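Local coordinates for hypothetical UPF0204 protein AF0625 (PDB 1YQE) that probably hydrolyses D-aminoacyl-tRNA to a D-amino acid and free tRNA, as a zinc-dependent deacylase of the DtdA family, at residues G95-A100 with K105-A110; F230-V235 with N259-V264; F214-A219 with K236-E241. One frame throughout, in Å; residues are numbered along the deposited sequence.

Overall arrangement
Contact 3 links contacts 1 and 2, between the pyrophosphate pocket and the outer helices of the four-stranded parallel sheet. Contact 1 is nearest the ligand, with the N96 side chain about 10 Å from the bound pyrophosphate; the H216 side chain of contact 3 is about 13 Å from it. Contacts 1 and 3, centres about 14 Å apart, are joined by a probable hydrogen bond between A110 O and H216 NE2 (2.7 Å). Contacts 2 and 3 share helix 228-238 and lie about 10 Å apart between centres. F230 of contact 2 reaches back to contact 1, its CZ lying 3.6 Å from L109 CG, although those two centres are about 16 Å apart.

Contact 1. Residues G95-A100 with K105-A110; sequences GNVGTA and KPYSLA
G95 and L109 form a single beta bridge where the long loop between strand 88-92 and helix 114-125 doubles back on itself, its two arms running antiparallel. Two backbone hydrogen bonds hold the arms together. N96 N gives a nearly straight bond to S108 O (2.8 Å, 167° at the hydrogen), and Y107 N reaches V97 O at 2.7 Å in the plane of that carbonyl. A side-chain bond ties in the bend: N96 ND2 donates to K105 O at 3.1 Å, staying in its own amide plane but arriving 61° out of the carbonyl plane of K105. The same ND2 also bonds G103 O, so one amide nitrogen grips two carbonyls at or near the turn.

The aromatic contact is built on the same V97 carbonyl. With CG of Y107 set beside its own backbone N (chi1 -61°), the ring folds over the peptide, and V97 O sits 3.3 Å above the ring plane, over its centre. V97 CG1 touches Y107 CE1 at 3.9 Å. At the far rim of the ring, Y107 OH lies 3.5 Å from G98 CA and makes a weak hydrogen bond with H225 ND1. Replacing Y107 by an alanine would probably strip the V97 carbonyl of its ring cover and leave H225 ND1 without this weak partner.

Apolar contacts finish each end. At the turn, A100 CB meets P106 CD at 4.1 Å. At the bridge, L109 leans on F230, A234 and L237 of helix 228-238. The backbone angles of G95 call for glycine, and a beta carbon there would run into L109 CD2, which already lies 4.0 Å from G95 CA.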
loop_
_atom_site.group_PDB
_atom_site.type_symbol
_atom_site.label_atom_id
_atom_site.label_comp_id
_atom_site.label_asym_id
_atom_site.label_seq_id
_atom_site.Cartn_x
_atom_site.Cartn_y
_atom_site.Cartn_z
ATOM N N GLY A 95 -0.974 -7.713 -5.094
ATOM C CA GLY A 95 -0.401 -9.046 -5.123
ATOM C C GLY A 95 -1.501 -10.083 -4.991
ATOM O O GLY A 95 -2.562 -9.795 -4.437
ATOM N N ASN A 96 -1.255 -11.286 -5.503
ATOM C CA ASN A 96 -2.251 -12.356 -5.449
ATOM C C ASN A 96 -1.736 -13.607 -4.775
ATOM O O ASN A 96 -0.548 -13.916 -4.837
ATOM C CB ASN A 96 -2.687 -12.773 -6.858
ATOM C CG ASN A 96 -3.297 -11.649 -7.642
ATOM O OD1 ASN A 96 -4.287 -11.059 -7.224
ATOM N ND2 ASN A 96 -2.714 -11.347 -8.801
ATOM N N VAL A 97 -2.638 -14.333 -4.129
ATOM C CA VAL A 97 -2.260 -15.598 -3.534
ATOM C C VAL A 97 -2.794 -16.655 -4.511
ATOM O O VAL A 97 -2.272 -16.792 -5.619
ATOM C CB VAL A 97 -2.870 -15.816 -2.130
ATOM C CG1 VAL A 97 -2.391 -17.156 -1.562
ATOM C CG2 VAL A 97 -2.446 -14.690 -1.190
ATOM N N GLY A 98 -3.856 -17.362 -4.124
ATOM C CA GLY A 98 -4.410 -18.405 -4.972
ATOM C C GLY A 98 -5.226 -18.033 -6.201
ATOM O O GLY A 98 -5.407 -18.871 -7.088
ATOM N N THR A 99 -5.731 -16.806 -6.275
ATOM C CA THR A 99 -6.526 -16.401 -7.431
ATOM C C THR A 99 -6.164 -15.006 -7.924
ATOM O O THR A 99 -5.833 -14.126 -7.130
ATOM C CB THR A 99 -8.049 -16.411 -7.116
ATOM O OG1 THR A 99 -8.374 -15.315 -6.250
ATOM C CG2 THR A 99 -8.448 -17.714 -6.438
ATOM N N ALA A 100 -6.233 -14.810 -9.238
ATOM C CA ALA A 100 -5.931 -13.515 -9.840
ATOM C C ALA A 100 -7.120 -13.049 -10.679
ATOM O O ALA A 100 -7.018 -12.902 -11.895
ATOM C CB ALA A 100 -4.681 -13.616 -10.704
ATOM N N LYS A 105 -0.795 -11.844 -11.774
ATOM C CA LYS A 105 -0.629 -13.288 -11.914
ATOM C C LYS A 105 -0.792 -13.996 -10.573
ATOM O O LYS A 105 -0.565 -13.408 -9.511
ATOM C CB LYS A 105 0.763 -13.590 -12.475
ATOM C CG LYS A 105 1.059 -12.902 -13.796
ATOM C CD LYS A 105 2.491 -13.163 -14.237
ATOM C CE LYS A 105 2.724 -12.717 -15.672
ATOM N NZ LYS A 105 2.402 -11.274 -15.891
ATOM N N PRO A 106 -1.178 -15.282 -10.602
ATOM C CA PRO A 106 -1.354 -16.032 -9.355
ATOM C C PRO A 106 -0.043 -16.113 -8.577
ATOM O O PRO A 106 1.037 -16.058 -9.166
ATOM C CB PRO A 106 -1.804 -17.412 -9.838
ATOM C CG PRO A 106 -2.465 -17.121 -11.151
ATOM C CD PRO A 106 -1.541 -16.104 -11.767
ATOM N N TYR A 107 -0.148 -16.229 -7.257
ATOM C CA TYR A 107 1.020 -16.360 -6.393
ATOM C C TYR A 107 2.171 -15.429 -6.740
ATOM O O TYR A 107 3.334 -15.830 -6.701
ATOM C CB TYR A 107 1.507 -17.810 -6.416
ATOM C CG TYR A 107 0.465 -18.783 -5.915
ATOM C CD1 TYR A 107 0.179 -18.886 -4.552
ATOM C CD2 TYR A 107 -0.274 -19.562 -6.804
ATOM C CE1 TYR A 107 -0.819 -19.739 -4.087
ATOM C CE2 TYR A 107 -1.276 -20.416 -6.348
ATOM C CZ TYR A 107 -1.542 -20.499 -4.991
ATOM O OH TYR A 107 -2.532 -21.340 -4.531
ATOM N N SER A 108 1.842 -14.187 -7.078
ATOM C CA SER A 108 2.847 -13.186 -7.418
ATOM C C SER A 108 2.558 -11.947 -6.569
ATOM O O SER A 108 1.408 -11.537 -6.427
ATOM C CB SER A 108 2.771 -12.848 -8.906
ATOM O OG SER A 108 3.856 -12.026 -9.295
ATOM N N LEU A 109 3.606 -11.359 -6.008
ATOM C CA LEU A 109 3.460 -10.196 -5.143
ATOM C C LEU A 109 4.249 -8.989 -5.633
ATOM O O LEU A 109 5.350 -9.133 -6.157
ATOM C CB LEU A 109 3.932 -10.552 -3.730
ATOM C CG LEU A 109 3.254 -11.716 -2.997
ATOM C CD1 LEU A 109 4.043 -12.066 -1.736
ATOM C CD2 LEU A 109 1.819 -11.328 -2.655
ATOM N N ALA A 110 3.685 -7.799 -5.457
ATOM C CA ALA A 110 4.377 -6.580 -5.849
ATOM C C ALA A 110 5.305 -6.191 -4.704
ATOM O O ALA A 110 5.061 -6.535 -3.547
ATOM C CB ALA A 110 3.372 -5.464 -6.118
#

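Contact 2. Residues F230-V235 with N259-V264; sequences FLVKAV and NEAAEV
V232 and A261 bring their CA atoms to 5.3 Å where helix 228-238 passes helix 252-265. The axes of the two short segments come within 8.7 Å and cross at -51°, close to the angle familiar from ridges-into-grooves packing of helices. Both backbones are regular here, as the bonds from V235 N to L231 O (2.9 Å) and from V264 N to E260 O (3.0 Å) illustrate.

The small side chain of A261 is consistent with this spacing. Its methyl points at helix 228-238 and enters between L231 and V232, meeting L231 CB at 3.5 Å and V232 CG2 at 4.0 Å. On L231 it is thus the root of the side chain that touches A261, while the leucine as a whole also packs on I257 and V258, further back along helix 252-265. V232 does its work with one branch. CG1 is anti to the backbone N (chi1 165°), which places CG2 beside that N and over the neighbouring helix, where it rests against A261 O at 3.8 Å. One turn on from A261, V264 meets V232 CG2 from the more exposed end, its CB 4.0 Å away. The contacts between side chains are all apolar, and the interface is modest, burying 173 Å² over both sides.

In the fold, these are successive helices of beta-alpha-beta units: helix 228-238 links strand 212-218 to strand 242-245, and helix 252-265 leads on to strand 268-271 of the same parallel sheet. L231 and A234 pack on F218 of strand 212-218, N259 and A262 lie on V269 of strand 268-271, and F230 also reaches V97 in the loop before helix 114-125.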
loop_
_atom_site.group_PDB
_atom_site.type_symbol
_atom_site.label_atom_id
_atom_site.label_comp_id
_atom_site.label_asym_id
_atom_site.label_seq_id
_atom_site.Cartn_x
_atom_site.Cartn_y
_atom_site.Cartn_z
ATOM N N PHE A 230 5.794 -19.421 0.025
ATOM C CA PHE A 230 5.174 -18.188 -0.427
ATOM C C PHE A 230 5.368 -17.126 0.656
ATOM O O PHE A 230 5.664 -15.972 0.355
ATOM C CB PHE A 230 3.679 -18.389 -0.678
ATOM C CG PHE A 230 3.019 -17.215 -1.347
ATOM C CD1 PHE A 230 3.283 -16.919 -2.678
ATOM C CD2 PHE A 230 2.147 -16.392 -0.637
ATOM C CE1 PHE A 230 2.689 -15.823 -3.299
ATOM C CE2 PHE A 230 1.548 -15.292 -1.247
ATOM C CZ PHE A 230 1.818 -15.008 -2.577
ATOM N N LEU A 231 5.193 -17.516 1.916
ATOM C CA LEU A 231 5.373 -16.572 3.015
ATOM C C LEU A 231 6.816 -16.080 3.084
ATOM O O LEU A 231 7.062 -14.920 3.409
ATOM C CB LEU A 231 4.968 -17.202 4.350
ATOM C CG LEU A 231 3.458 -17.348 4.570
ATOM C CD1 LEU A 231 3.198 -17.939 5.956
ATOM C CD2 LEU A 231 2.784 -15.984 4.442
ATOM N N VAL A 232 7.770 -16.956 2.781
ATOM C CA VAL A 232 9.177 -16.559 2.794
ATOM C C VAL A 232 9.411 -15.510 1.710
ATOM O O VAL A 232 10.148 -14.541 1.917
ATOM C CB VAL A 232 10.110 -17.765 2.547
ATOM C CG1 VAL A 232 11.515 -17.282 2.210
ATOM C CG2 VAL A 232 10.143 -18.647 3.786
ATOM N N LYS A 233 8.778 -15.705 0.554
ATOM C CA LYS A 233 8.897 -14.761 -0.549
ATOM C C LYS A 233 8.338 -13.397 -0.143
ATOM O O LYS A 233 8.902 -12.357 -0.482
ATOM C CB LYS A 233 8.127 -15.254 -1.780
ATOM C CG LYS A 233 8.001 -14.180 -2.860
ATOM C CD LYS A 233 6.832 -14.424 -3.819
ATOM C CE LYS A 233 7.089 -15.585 -4.761
ATOM N NZ LYS A 233 6.043 -15.665 -5.824
ATOM N N ALA A 234 7.214 -13.408 0.567
ATOM C CA ALA A 234 6.586 -12.171 1.017
ATOM C C ALA A 234 7.490 -11.434 2.009
ATOM O O ALA A 234 7.681 -10.223 1.909
ATOM C CB ALA A 234 5.241 -12.478 1.670
ATOM N N VAL A 235 8.030 -12.175 2.967
ATOM C CA VAL A 235 8.912 -11.594 3.975
ATOM C C VAL A 235 10.154 -10.965 3.344
ATOM O O VAL A 235 10.489 -9.817 3.633
ATOM C CB VAL A 235 9.333 -12.665 5.014
ATOM C CG1 VAL A 235 10.585 -12.232 5.768
ATOM C CG2 VAL A 235 8.195 -12.894 5.995
ATOM N N ASN A 259 5.285 -20.519 11.194
ATOM C CA ASN A 259 6.489 -20.879 11.940
ATOM C C ASN A 259 7.554 -21.443 11.008
ATOM O O ASN A 259 8.743 -21.189 11.189
ATOM C CB ASN A 259 6.150 -21.892 13.038
ATOM C CG ASN A 259 5.467 -21.249 14.231
ATOM O OD1 ASN A 259 5.009 -21.936 15.142
ATOM N ND2 ASN A 259 5.407 -19.923 14.234
ATOM N N GLU A 260 7.122 -22.203 10.007
ATOM C CA GLU A 260 8.047 -22.769 9.033
ATOM C C GLU A 260 8.750 -21.618 8.316
ATOM O O GLU A 260 9.978 -21.583 8.223
ATOM C CB GLU A 260 7.298 -23.624 8.002
ATOM C CG GLU A 260 6.702 -24.915 8.545
ATOM C CD GLU A 260 6.001 -25.741 7.471
ATOM O OE1 GLU A 260 4.959 -25.300 6.945
ATOM O OE2 GLU A 260 6.495 -26.840 7.147
ATOM N N ALA A 261 7.952 -20.673 7.820
ATOM C CA ALA A 261 8.461 -19.511 7.097
ATOM C C ALA A 261 9.381 -18.661 7.967
ATOM O O ALA A 261 10.427 -18.192 7.512
ATOM C CB ALA A 261 7.291 -18.664 6.582
ATOM N N ALA A 262 8.990 -18.461 9.220
ATOM C CA ALA A 262 9.796 -17.668 10.139
ATOM C C ALA A 262 11.183 -18.287 10.294
ATOM O O ALA A 262 12.191 -17.580 10.254
ATOM C CB ALA A 262 9.104 -17.569 11.496
ATOM N N GLU A 263 11.232 -19.608 10.460
ATOM C CA GLU A 263 12.502 -20.311 10.625
ATOM C C GLU A 263 13.382 -20.207 9.382
ATOM O O GLU A 263 14.568 -19.884 9.479
ATOM C CB GLU A 263 12.262 -21.793 10.952
ATOM C CG GLU A 263 11.449 -22.042 12.219
ATOM C CD GLU A 263 11.350 -23.524 12.582
ATOM O OE1 GLU A 263 10.913 -24.331 11.728
ATOM O OE2 GLU A 263 11.707 -23.881 13.727
ATOM N N VAL A 264 12.801 -20.476 8.216
ATOM C CA VAL A 264 13.552 -20.430 6.969
ATOM C C VAL A 264 14.082 -19.043 6.629
ATOM O O VAL A 264 15.193 -18.910 6.114
ATOM C CB VAL A 264 12.699 -20.943 5.790
ATOM C CG1 VAL A 264 13.469 -20.799 4.483
ATOM C CG2 VAL A 264 12.319 -22.402 6.026
#

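Contact 3. Residues F214-A219 with K236-E241; sequences FGHNFA and KLSEAE
G215 and H216 stand at a corner in strand 212-218, an outermost strand of the four-stranded parallel sheet, and meet L237 and S238 in the last turn of helix 228-238. The closest backbones are those of G215 and S238, with CA atoms 4.8 Å apart. S238 points its side chain at the strand, and OG comes to 3.6 Å from G215 CA. A beta carbon on G215 would be driven into this hydroxyl, so the approach depends on the glycine. S238 OG lies beside its own backbone N (chi1 -59°), a setting that lets it bond A234 O, one turn back in the helix.

Just past S238 the helix ends in a Schellman motif, before the chain runs into strand 242-245. E239, with a positive phi of 63°, is the C-prime residue. A240 N reaches V235 O at 3.0 Å. The bond from E239 N to K236 O is weak at 3.2 Å, and K111 binds this helix end twice, by a salt bridge to E239 OE1 and a hydrogen bond to L237 O.

The H216 ring bonds at both nitrogens, which would hold its rotation: ND1 pairs with T141 OG1 after strand 135-138, and NE2 with A110 O in the loop before helix 114-125. Against the helix it presents CD2, obliquely placed at 3.7 Å from S238 OG, and NE2, 4.1 Å from L237 CD2.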
loop_
_atom_site.group_PDB
_atom_site.type_symbol
_atom_site.label_atom_id
_atom_site.label_comp_id
_atom_site.label_asym_id
_atom_site.label_seq_id
_atom_site.Cartn_x
_atom_site.Cartn_y
_atom_site.Cartn_z
ATOM N N PHE A 214 3.778 -2.572 7.841
ATOM C CA PHE A 214 3.615 -3.836 7.135
ATOM C C PHE A 214 4.017 -3.721 5.681
ATOM O O PHE A 214 4.021 -2.635 5.105
ATOM C CB PHE A 214 2.149 -4.281 7.182
ATOM C CG PHE A 214 1.670 -4.671 8.550
ATOM C CD1 PHE A 214 1.810 -5.978 9.000
ATOM C CD2 PHE A 214 1.114 -3.723 9.401
ATOM C CE1 PHE A 214 1.406 -6.342 10.283
ATOM C CE2 PHE A 214 0.705 -4.070 10.686
ATOM C CZ PHE A 214 0.851 -5.383 11.132
ATOM N N GLY A 215 4.378 -4.863 5.108
ATOM C CA GLY A 215 4.701 -4.927 3.702
ATOM C C GLY A 215 3.442 -5.565 3.138
ATOM O O GLY A 215 2.544 -4.879 2.653
ATOM N N HIS A 216 3.361 -6.887 3.234
ATOM C CA HIS A 216 2.190 -7.607 2.752
ATOM C C HIS A 216 1.372 -8.094 3.939
ATOM O O HIS A 216 1.878 -8.179 5.061
ATOM C CB HIS A 216 2.621 -8.778 1.865
ATOM C CG HIS A 216 2.954 -8.366 0.466
ATOM N ND1 HIS A 216 1.994 -7.950 -0.431
ATOM C CD2 HIS A 216 4.144 -8.241 -0.170
ATOM C CE1 HIS A 216 2.576 -7.586 -1.559
ATOM N NE2 HIS A 216 3.880 -7.750 -1.426
ATOM N N ASN A 217 0.103 -8.380 3.681
ATOM C CA ASN A 217 -0.828 -8.858 4.699
ATOM C C ASN A 217 -1.741 -9.859 4.014
ATOM O O ASN A 217 -2.246 -9.591 2.928
ATOM C CB ASN A 217 -1.675 -7.708 5.249
ATOM C CG ASN A 217 -1.053 -7.048 6.462
ATOM O OD1 ASN A 217 -0.744 -7.715 7.447
ATOM N ND2 ASN A 217 -0.885 -5.727 6.407
ATOM N N PHE A 218 -1.954 -11.008 4.645
ATOM C CA PHE A 218 -2.801 -12.029 4.049
ATOM C C PHE A 218 -4.026 -12.359 4.901
ATOM O O PHE A 218 -3.914 -12.776 6.058
ATOM C CB PHE A 218 -1.960 -13.272 3.780
ATOM C CG PHE A 218 -0.774 -13.001 2.900
ATOM C CD1 PHE A 218 -0.954 -12.608 1.578
ATOM C CD2 PHE A 218 0.516 -13.076 3.407
ATOM C CE1 PHE A 218 0.139 -12.287 0.773
ATOM C CE2 PHE A 218 1.618 -12.759 2.607
ATOM C CZ PHE A 218 1.427 -12.364 1.295
ATOM N N ALA A 219 -5.197 -12.159 4.309
ATOM C CA ALA A 219 -6.467 -12.403 4.981
ATOM C C ALA A 219 -6.723 -13.878 5.236
ATOM O O ALA A 219 -6.130 -14.752 4.599
ATOM C CB ALA A 219 -7.606 -11.831 4.151
ATOM N N LYS A 236 10.829 -11.712 2.476
ATOM C CA LYS A 236 12.032 -11.198 1.832
ATOM C C LYS A 236 11.721 -10.005 0.941
ATOM O O LYS A 236 12.482 -9.036 0.893
ATOM C CB LYS A 236 12.715 -12.303 1.020
ATOM C CG LYS A 236 13.257 -13.433 1.869
ATOM C CD LYS A 236 13.856 -14.548 1.016
ATOM C CE LYS A 236 15.108 -14.095 0.281
ATOM N NZ LYS A 236 15.713 -15.210 -0.498
ATOM N N LEU A 237 10.595 -10.069 0.240
ATOM C CA LEU A 237 10.180 -8.987 -0.644
ATOM C C LEU A 237 9.871 -7.728 0.173
ATOM O O LEU A 237 10.205 -6.613 -0.225
ATOM C CB LEU A 237 8.938 -9.417 -1.435
ATOM C CG LEU A 237 8.557 -8.595 -2.666
ATOM C CD1 LEU A 237 9.693 -8.642 -3.679
ATOM C CD2 LEU A 237 7.275 -9.154 -3.276
ATOM N N SER A 238 9.235 -7.920 1.322
ATOM C CA SER A 238 8.872 -6.815 2.203
ATOM C C SER A 238 10.054 -6.303 3.019
ATOM O O SER A 238 9.977 -5.231 3.612
ATOM C CB SER A 238 7.768 -7.254 3.170
ATOM O OG SER A 238 6.613 -7.696 2.476
ATOM N N GLU A 239 11.141 -7.068 3.040
ATOM C CA GLU A 239 12.331 -6.725 3.821
ATOM C C GLU A 239 11.923 -6.722 5.295
ATOM O O GLU A 239 12.436 -5.955 6.113
ATOM C CB GLU A 239 12.901 -5.362 3.381
ATOM C CG GLU A 239 13.331 -5.371 1.907
ATOM C CD GLU A 239 14.077 -4.121 1.456
ATOM O OE1 GLU A 239 14.151 -3.902 0.226
ATOM O OE2 GLU A 239 14.599 -3.368 2.308
ATOM N N ALA A 240 10.998 -7.621 5.620
ATOM C CA ALA A 240 10.477 -7.761 6.971
ATOM C C ALA A 240 11.387 -8.556 7.889
ATOM O O ALA A 240 12.089 -9.471 7.452
ATOM C CB ALA A 240 9.110 -8.425 6.928
ATOM N N GLU A 241 11.369 -8.198 9.166
ATOM C CA GLU A 241 12.156 -8.907 10.166
ATOM C C GLU A 241 11.194 -9.640 11.091
ATOM O O GLU A 241 11.614 -10.275 12.056
ATOM C CB GLU A 241 13.006 -7.931 10.988
ATOM C CG GLU A 241 14.194 -7.338 10.244
ATOM C CD GLU A 241 15.110 -8.403 9.654
ATOM O OE1 GLU A 241 15.365 -9.426 10.330
ATOM O OE2 GLU A 241 15.586 -8.213 8.513
#